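Local coordinates for protein putative polyprenyl synthetase (Streptomyces coelicolor, PDB 3NF2) that probably builds isoprenoid diphosphate chains as a magnesium-dependent prenyltransferase of the FPP/GGPP synthase family, at residues T6-P18 with G53-E67. Numbering follows the deposited sequence. Where two conformers were deposited one is given.
Sequences TALLERGRTLATP and GGKAVRPALAVLSAE. With SO4 (sulfate ion), chain B.
Gly-12 and Ala-60 mark where helix 6-18 crosses helix 57-67, almost at a right angle (89°). The axes of these short segments come within 7.3 Å. Gly-12 CA lies 3.8 Å from Ala-60 N, and a side chain at Gly-12 would clash with that backbone. Ala-60 CB presses on Leu-8 O, and Pro-59 CB on Gly-12 O.

Apolar side chains flank the crossing. Leu-8 CD2 meets Leu-64 CD1 at 3.8 Å, the two side chains roughly perpendicular. Leu-15 CD1 touches Val-63 CG1, and Leu-9 CD2 lies against Ala-56 and Ala-60.

Two arginines reach out from helix 6-18. Arg-11, with CG anti to the backbone N (chi1 -172°), runs past Val-63 and grips Glu-67 end-on. Arg-11 NH2 donates to Glu-67 OE1 at 2.6 Å and Arg-11 NH1 to Glu-67 OE2 at 2.8 Å, a two-pronged salt bridge. Both oxygens lie near the guanidinium plane but are approached from above the carboxylate plane; the planes are 59° apart. An alanine here would remove both bonds and would probably leave the Glu-67 carboxylate without its mate on helix 6-18. In the conformer given, Arg-13 lays one guanidinium face over Ala-56 CB, while Arg-13 NH1 donates to Gly-54 O (2.9 Å) from above the carbonyl plane.

Beyond Gly-54, Lys-55 N and the Arg-58 guanidinium bind a sulfate, also held by Arg-104. In this conformer Arg-13 probably links helix 6-18 to an anion-binding loop, consistent with a diphosphate site as in related prenyltransferases.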
ATOM      1  N   THR A   6      -4.261  32.694   6.367  1.00 94.74           N
ATOM      2  CA  THR A   6      -5.353  31.736   6.550  1.00 96.07           C
ATOM      3  C   THR A   6      -6.283  31.663   5.330  1.00 94.80           C
ATOM      4  O   THR A   6      -7.106  30.750   5.226  1.00 93.78           O
ATOM      5  CB  THR A   6      -6.175  32.035   7.827  1.00 97.50           C
ATOM      6  OG1 THR A   6      -6.310  33.452   7.988  1.00100.95           O
ATOM      7  CG2 THR A   6      -5.492  31.450   9.064  1.00 95.80           C
ATOM      8  N   ALA A   7      -6.140  32.624   4.417  1.00 91.52           N
ATOM      9  CA  ALA A   7      -6.885  32.631   3.161  1.00 89.97           C
ATOM     10  C   ALA A   7      -6.406  31.524   2.225  1.00 88.43           C
ATOM     11  O   ALA A   7      -7.208  30.919   1.514  1.00 89.37           O
ATOM     12  CB  ALA A   7      -6.774  33.988   2.480  1.00 89.19           C
ATOM     13  N   LEU A   8      -5.099  31.271   2.231  1.00 84.56           N
ATOM     14  CA  LEU A   8      -4.507  30.211   1.415  1.00 83.58           C
ATOM     15  C   LEU A   8      -4.838  28.814   1.943  1.00 83.82           C
ATOM     16  O   LEU A   8      -5.086  27.898   1.157  1.00 80.67           O
ATOM     17  CB  LEU A   8      -2.987  30.376   1.314  1.00 80.84           C
ATOM     18  CG  LEU A   8      -2.420  31.574   0.554  1.00 77.92           C
ATOM     19  CD1 LEU A   8      -0.907  31.553   0.641  1.00 73.01           C
ATOM     20  CD2 LEU A   8      -2.880  31.584  -0.898  1.00 77.82           C
ATOM     21  N   LEU A   9      -4.827  28.661   3.269  1.00 81.90           N
ATOM     22  CA  LEU A   9      -5.173  27.393   3.916  1.00 82.75           C
ATOM     23  C   LEU A   9      -6.637  27.025   3.672  1.00 82.32           C
ATOM     24  O   LEU A   9      -6.955  25.856   3.448  1.00 79.53           O
ATOM     25  CB  LEU A   9      -4.878  27.439   5.423  1.00 82.49           C
ATOM     26  CG  LEU A   9      -3.445  27.678   5.917  1.00 84.32           C
ATOM     27  CD1 LEU A   9      -3.414  27.661   7.438  1.00 89.54           C
ATOM     28  CD2 LEU A   9      -2.453  26.661   5.355  1.00 84.58           C
ATOM     29  N   GLU A  10      -7.506  28.038   3.716  1.00 81.32           N
ATOM     30  CA  GLU A  10      -8.908  27.923   3.324  1.00 81.57           C
ATOM     31  C   GLU A  10      -9.036  27.528   1.850  1.00 78.21           C
ATOM     32  O   GLU A  10      -9.778  26.604   1.512  1.00 73.85           O
ATOM     33  CB  GLU A  10      -9.627  29.259   3.585  1.00 85.68           C
ATOM     34  CG  GLU A  10     -10.980  29.442   2.882  1.00 94.30           C
ATOM     35  CD  GLU A  10     -12.165  28.912   3.684  1.00106.19           C
ATOM     36  OE1 GLU A  10     -12.082  27.795   4.247  1.00106.14           O
ATOM     37  OE2 GLU A  10     -13.196  29.621   3.736  1.00110.76           O
ATOM     38  N   ARG A  11      -8.292  28.228   0.994  1.00 76.33           N
ATOM     39  CA  ARG A  11      -8.263  27.976  -0.447  1.00 78.38           C
ATOM     40  C   ARG A  11      -7.935  26.519  -0.792  1.00 76.96           C
ATOM     41  O   ARG A  11      -8.591  25.925  -1.647  1.00 77.31           O
ATOM     42  CB  ARG A  11      -7.253  28.915  -1.112  1.00 79.70           C
ATOM     43  CG  ARG A  11      -7.234  28.907  -2.623  1.00 77.96           C
ATOM     44  CD  ARG A  11      -5.827  29.190  -3.101  1.00 84.10           C
ATOM     45  NE  ARG A  11      -5.811  29.931  -4.355  1.00 94.92           N
ATOM     46  CZ  ARG A  11      -4.709  30.250  -5.029  1.00 96.26           C
ATOM     47  NH1 ARG A  11      -3.513  29.884  -4.577  1.00 91.20           N
ATOM     48  NH2 ARG A  11      -4.805  30.936  -6.160  1.00 94.80           N
ATOM     49  N   GLY A  12      -6.936  25.955  -0.113  1.00 74.35           N
ATOM     50  CA  GLY A  12      -6.515  24.571  -0.332  1.00 70.72           C
ATOM     51  C   GLY A  12      -7.505  23.541   0.188  1.00 71.13           C
ATOM     52  O   GLY A  12      -7.742  22.520  -0.465  1.00 67.50           O
ATOM     53  N   ARG A  13      -8.077  23.820   1.363  1.00 71.99           N
ATOM     54  CA  ARG A  13      -9.042  22.921   1.998  0.50 73.16           C
ATOM     55  C   ARG A  13     -10.338  22.825   1.192  1.00 74.48           C
ATOM     56  O   ARG A  13     -10.814  21.721   0.911  1.00 72.33           O
ATOM     57  CB  ARG A  13      -9.308  23.347   3.452  0.50 73.57           C
ATOM     58  CG  ARG A  13     -10.552  22.732   4.095  0.50 74.68           C
ATOM     59  CD  ARG A  13     -10.437  22.629   5.615  0.50 72.95           C
ATOM     60  NE  ARG A  13      -9.529  23.619   6.186  0.50 67.10           N
ATOM     61  CZ  ARG A  13      -8.508  23.317   6.981  0.50 65.38           C
ATOM     62  NH1 ARG A  13      -8.271  22.054   7.306  0.50 66.98           N
ATOM     63  NH2 ARG A  13      -7.724  24.278   7.453  0.50 62.53           N
ATOM     64  N   THR A  14     -10.888  23.977   0.806  1.00 75.68           N
ATOM     65  CA  THR A  14     -12.151  24.037   0.063  1.00 72.79           C
ATOM     66  C   THR A  14     -12.043  23.495  -1.358  1.00 68.95           C
ATOM     67  O   THR A  14     -13.022  22.992  -1.897  1.00 71.87           O
ATOM     68  CB  THR A  14     -12.743  25.461   0.025  1.00 75.24           C
ATOM     69  OG1 THR A  14     -11.823  26.350  -0.620  1.00 81.71           O
ATOM     70  CG2 THR A  14     -13.051  25.962   1.443  1.00 69.53           C
ATOM     71  N   LEU A  15     -10.865  23.595  -1.968  1.00 62.73           N
ATOM     72  CA  LEU A  15     -10.676  23.014  -3.295  1.00 59.77           C
ATOM     73  C   LEU A  15     -10.511  21.490  -3.264  1.00 62.73           C
ATOM     74  O   LEU A  15     -11.090  20.783  -4.095  1.00 61.49           O
ATOM     75  CB  LEU A  15      -9.504  23.669  -4.028  1.00 56.81           C
ATOM     76  CG  LEU A  15      -9.749  25.084  -4.576  1.00 60.08           C
ATOM     77  CD1 LEU A  15      -8.525  25.575  -5.330  1.00 43.94           C
ATOM     78  CD2 LEU A  15     -11.009  25.182  -5.459  1.00 52.83           C
ATOM     79  N   ALA A  16      -9.743  20.988  -2.293  1.00 59.04           N
ATOM     80  CA  ALA A  16      -9.363  19.573  -2.276  1.00 52.02           C
ATOM     81  C   ALA A  16     -10.338  18.650  -1.545  1.00 49.95           C
ATOM     82  O   ALA A  16     -10.603  17.555  -2.033  1.00 47.87           O
ATOM     83  CB  ALA A  16      -7.938  19.394  -1.740  1.00 46.08           C
ATOM     84  N   THR A  17     -10.851  19.078  -0.386  1.00 49.27           N
ATOM     85  CA  THR A  17     -11.788  18.252   0.412  1.00 57.21           C
ATOM     86  C   THR A  17     -12.991  17.619  -0.341  1.00 58.41           C
ATOM     87  O   THR A  17     -13.190  16.406  -0.233  1.00 62.59           O
ATOM     88  CB  THR A  17     -12.257  18.953   1.741  1.00 59.01           C
ATOM     89  OG1 THR A  17     -11.118  19.442   2.463  1.00 58.50           O
ATOM     90  CG2 THR A  17     -13.036  17.985   2.628  1.00 53.00           C
ATOM     91  N   PRO A  18     -13.777  18.413  -1.114  1.00 60.25           N
ATOM     92  CA  PRO A  18     -14.902  17.784  -1.839  1.00 57.91           C
ATOM     93  C   PRO A  18     -14.485  16.783  -2.921  1.00 55.64           C
ATOM     94  O   PRO A  18     -15.207  15.817  -3.157  1.00 52.50           O
ATOM     95  CB  PRO A  18     -15.627  18.978  -2.491  1.00 57.21           C
ATOM     96  CG  PRO A  18     -15.179  20.172  -1.725  1.00 62.81           C
ATOM     97  CD  PRO A  18     -13.759  19.871  -1.338  1.00 62.58           C
ATOM     98  N   GLY A  53     -11.756  18.437  10.420  1.00114.11           N
ATOM     99  CA  GLY A  53     -10.840  19.297   9.666  1.00114.14           C
ATOM    100  C   GLY A  53      -9.623  19.741  10.453  1.00114.12           C
ATOM    101  O   GLY A  53      -9.710  20.624  11.307  1.00113.79           O
ATOM    102  N   GLY A  54      -8.487  19.106  10.171  1.00113.06           N
ATOM    103  CA  GLY A  54      -7.229  19.445  10.822  1.00110.06           C
ATOM    104  C   GLY A  54      -6.557  20.615  10.133  1.00108.86           C
ATOM    105  O   GLY A  54      -7.152  21.683   9.970  1.00108.77           O
ATOM    106  N   LYS A  55      -5.312  20.407   9.720  1.00106.94           N
ATOM    107  CA  LYS A  55      -4.537  21.446   9.047  1.00103.15           C
ATOM    108  C   LYS A  55      -4.572  21.249   7.537  1.00 97.48           C
ATOM    109  O   LYS A  55      -4.850  20.147   7.049  1.00 97.13           O
ATOM    110  CB  LYS A  55      -3.092  21.436   9.536  1.00105.51           C
ATOM    111  CG  LYS A  55      -2.909  21.672  11.036  1.00107.96           C
ATOM    112  CD  LYS A  55      -1.608  21.056  11.566  1.00110.01           C
ATOM    113  CE  LYS A  55      -0.362  21.592  10.849  1.00111.19           C
ATOM    114  NZ  LYS A  55       0.008  20.787   9.630  1.00108.06           N
ATOM    115  N   ALA A  56      -4.276  22.318   6.806  1.00 88.14           N
ATOM    116  CA  ALA A  56      -4.396  22.301   5.357  1.00 80.98           C
ATOM    117  C   ALA A  56      -3.150  22.812   4.641  1.00 75.63           C
ATOM    118  O   ALA A  56      -3.249  23.384   3.551  1.00 74.93           O
ATOM    119  CB  ALA A  56      -5.618  23.094   4.930  1.00 84.06           C
ATOM    120  N   VAL A  57      -1.982  22.580   5.239  1.00 68.20           N
ATOM    121  CA  VAL A  57      -0.718  23.063   4.687  1.00 60.43           C
ATOM    122  C   VAL A  57      -0.415  22.433   3.325  1.00 57.76           C
ATOM    123  O   VAL A  57      -0.184  23.155   2.345  1.00 55.19           O
ATOM    124  CB  VAL A  57       0.469  22.843   5.664  1.00 60.49           C
ATOM    125  CG1 VAL A  57       1.766  23.369   5.059  1.00 57.25           C
ATOM    126  CG2 VAL A  57       0.200  23.520   6.995  1.00 60.95           C
ATOM    127  N   ARG A  58      -0.437  21.099   3.267  1.00 50.35           N
ATOM    128  CA  ARG A  58      -0.157  20.363   2.022  1.00 51.64           C
ATOM    129  C   ARG A  58      -1.081  20.709   0.821  1.00 47.32           C
ATOM    130  O   ARG A  58      -0.570  20.958  -0.290  1.00 45.51           O
ATOM    131  CB  ARG A  58      -0.084  18.840   2.254  1.00 47.02           C
ATOM    132  CG  ARG A  58       0.946  18.372   3.278  1.00 51.74           C
ATOM    133  CD  ARG A  58       0.726  16.897   3.669  1.00 55.87           C
ATOM    134  NE  ARG A  58      -0.635  16.673   4.147  1.00 47.46           N
ATOM    135  CZ  ARG A  58      -0.993  16.605   5.426  1.00 56.50           C
ATOM    136  NH1 ARG A  58      -0.089  16.696   6.391  1.00 51.96           N
ATOM    137  NH2 ARG A  58      -2.267  16.426   5.741  1.00 55.56           N
ATOM    138  N   PRO A  59      -2.424  20.714   1.024  1.00 45.34           N
ATOM    139  CA  PRO A  59      -3.269  21.119  -0.106  1.00 45.68           C
ATOM    140  C   PRO A  59      -3.014  22.555  -0.586  1.00 50.65           C
ATOM    141  O   PRO A  59      -2.886  22.782  -1.802  1.00 51.25           O
ATOM    142  CB  PRO A  59      -4.701  20.975   0.433  1.00 49.48           C
ATOM    143  CG  PRO A  59      -4.582  20.669   1.883  1.00 50.50           C
ATOM    144  CD  PRO A  59      -3.226  20.131   2.120  1.00 44.51           C
ATOM    145  N   ALA A  60      -2.916  23.496   0.355  1.00 45.81           N
ATOM    146  CA  ALA A  60      -2.585  24.890   0.034  1.00 54.53           C
ATOM    147  C   ALA A  60      -1.299  24.977  -0.781  1.00 51.68           C
ATOM    148  O   ALA A  60      -1.215  25.736  -1.728  1.00 57.29           O
ATOM    149  CB  ALA A  60      -2.460  25.734   1.308  1.00 49.64           C
ATOM    150  N   LEU A  61      -0.319  24.165  -0.409  1.00 53.00           N
ATOM    151  CA  LEU A  61       0.976  24.141  -1.058  1.00 53.46           C
ATOM    152  C   LEU A  61       0.857  23.649  -2.497  1.00 56.10           C
ATOM    153  O   LEU A  61       1.423  24.249  -3.407  1.00 55.38           O
ATOM    154  CB  LEU A  61       1.910  23.239  -0.250  1.00 53.56           C
ATOM    155  CG  LEU A  61       3.340  23.609   0.141  1.00 52.85           C
ATOM    156  CD1 LEU A  61       3.651  25.082  -0.002  1.00 57.76           C
ATOM    157  CD2 LEU A  61       3.577  23.163   1.575  1.00 52.30           C
ATOM    158  N   ALA A  62       0.100  22.570  -2.698  1.00 60.12           N
ATOM    159  CA  ALA A  62      -0.046  21.957  -4.025  1.00 58.89           C
ATOM    160  C   ALA A  62      -0.771  22.837  -5.041  1.00 56.41           C
ATOM    161  O   ALA A  62      -0.413  22.834  -6.222  1.00 52.60           O
ATOM    162  CB  ALA A  62      -0.716  20.600  -3.919  1.00 58.93           C
ATOM    163  N   VAL A  63      -1.781  23.581  -4.585  1.00 56.32           N
ATOM    164  CA  VAL A  63      -2.486  24.506  -5.480  1.00 58.03           C
ATOM    165  C   VAL A  63      -1.597  25.703  -5.802  1.00 61.72           C
ATOM    166  O   VAL A  63      -1.579  26.162  -6.944  1.00 64.48           O
ATOM    167  CB  VAL A  63      -3.921  24.920  -4.990  1.00 59.25           C
ATOM    168  CG1 VAL A  63      -4.842  23.707  -4.931  1.00 55.49           C
ATOM    169  CG2 VAL A  63      -3.907  25.629  -3.644  1.00 60.61           C
ATOM    170  N   LEU A  64      -0.834  26.164  -4.805  1.00 62.09           N
ATOM    171  CA  LEU A  64       0.213  27.170  -5.003  1.00 61.98           C
ATOM    172  C   LEU A  64       1.270  26.724  -6.013  1.00 59.67           C
ATOM    173  O   LEU A  64       1.707  27.514  -6.849  1.00 60.01           O
ATOM    174  CB  LEU A  64       0.907  27.498  -3.680  1.00 63.40           C
ATOM    175  CG  LEU A  64       0.719  28.863  -3.027  1.00 66.88           C
ATOM    176  CD1 LEU A  64      -0.566  28.921  -2.226  1.00 72.57           C
ATOM    177  CD2 LEU A  64       1.907  29.133  -2.130  1.00 61.93           C
ATOM    178  N   SER A  65       1.666  25.456  -5.924  1.00 57.51           N
ATOM    179  CA  SER A  65       2.688  24.878  -6.790  1.00 55.92           C
ATOM    180  C   SER A  65       2.331  24.997  -8.269  1.00 58.39           C
ATOM    181  O   SER A  65       3.205  25.224  -9.097  1.00 56.75           O
ATOM    182  CB  SER A  65       2.922  23.410  -6.430  1.00 52.35           C
ATOM    183  OG  SER A  65       4.056  22.889  -7.107  1.00 49.49           O
ATOM    184  N   ALA A  66       1.044  24.851  -8.582  1.00 59.32           N
ATOM    185  CA  ALA A  66       0.550  24.962  -9.951  1.00 60.15           C
ATOM    186  C   ALA A  66       0.701  26.378 -10.513  1.00 56.75           C
ATOM    187  O   ALA A  66       1.053  26.553 -11.688  1.00 57.41           O
ATOM    188  CB  ALA A  66      -0.901  24.486 -10.030  1.00 59.38           C
ATOM    189  N   GLU A  67       0.472  27.374  -9.659  1.00 50.06           N
ATOM    190  CA  GLU A  67       0.585  28.794 -10.033  1.00 57.25           C
ATOM    191  C   GLU A  67       1.980  29.255 -10.454  1.00 56.71           C
ATOM    192  O   GLU A  67       2.105  30.261 -11.149  1.00 64.66           O
ATOM    193  CB  GLU A  67       0.099  29.677  -8.892  1.00 56.80           C
ATOM    194  CG  GLU A  67      -1.369  29.523  -8.593  1.00 61.59           C
ATOM    195  CD  GLU A  67      -1.785  30.309  -7.383  1.00 68.96           C
ATOM    196  OE1 GLU A  67      -2.593  31.244  -7.537  1.00 83.22           O
ATOM    197  OE2 GLU A  67      -1.297  30.003  -6.278  1.00 81.43           O
TER
HETATM  198  S   SO4 B   1      -2.914  16.728   9.376  1.00 77.46           S
HETATM  199  O1  SO4 B   1      -3.630  16.667   8.101  1.00 65.52           O
HETATM  200  O2  SO4 B   1      -3.497  17.800  10.181  1.00 78.40           O
HETATM  201  O3  SO4 B   1      -3.052  15.435  10.054  1.00 66.70           O
HETATM  202  O4  SO4 B   1      -1.487  17.016   9.173  1.00 60.05           O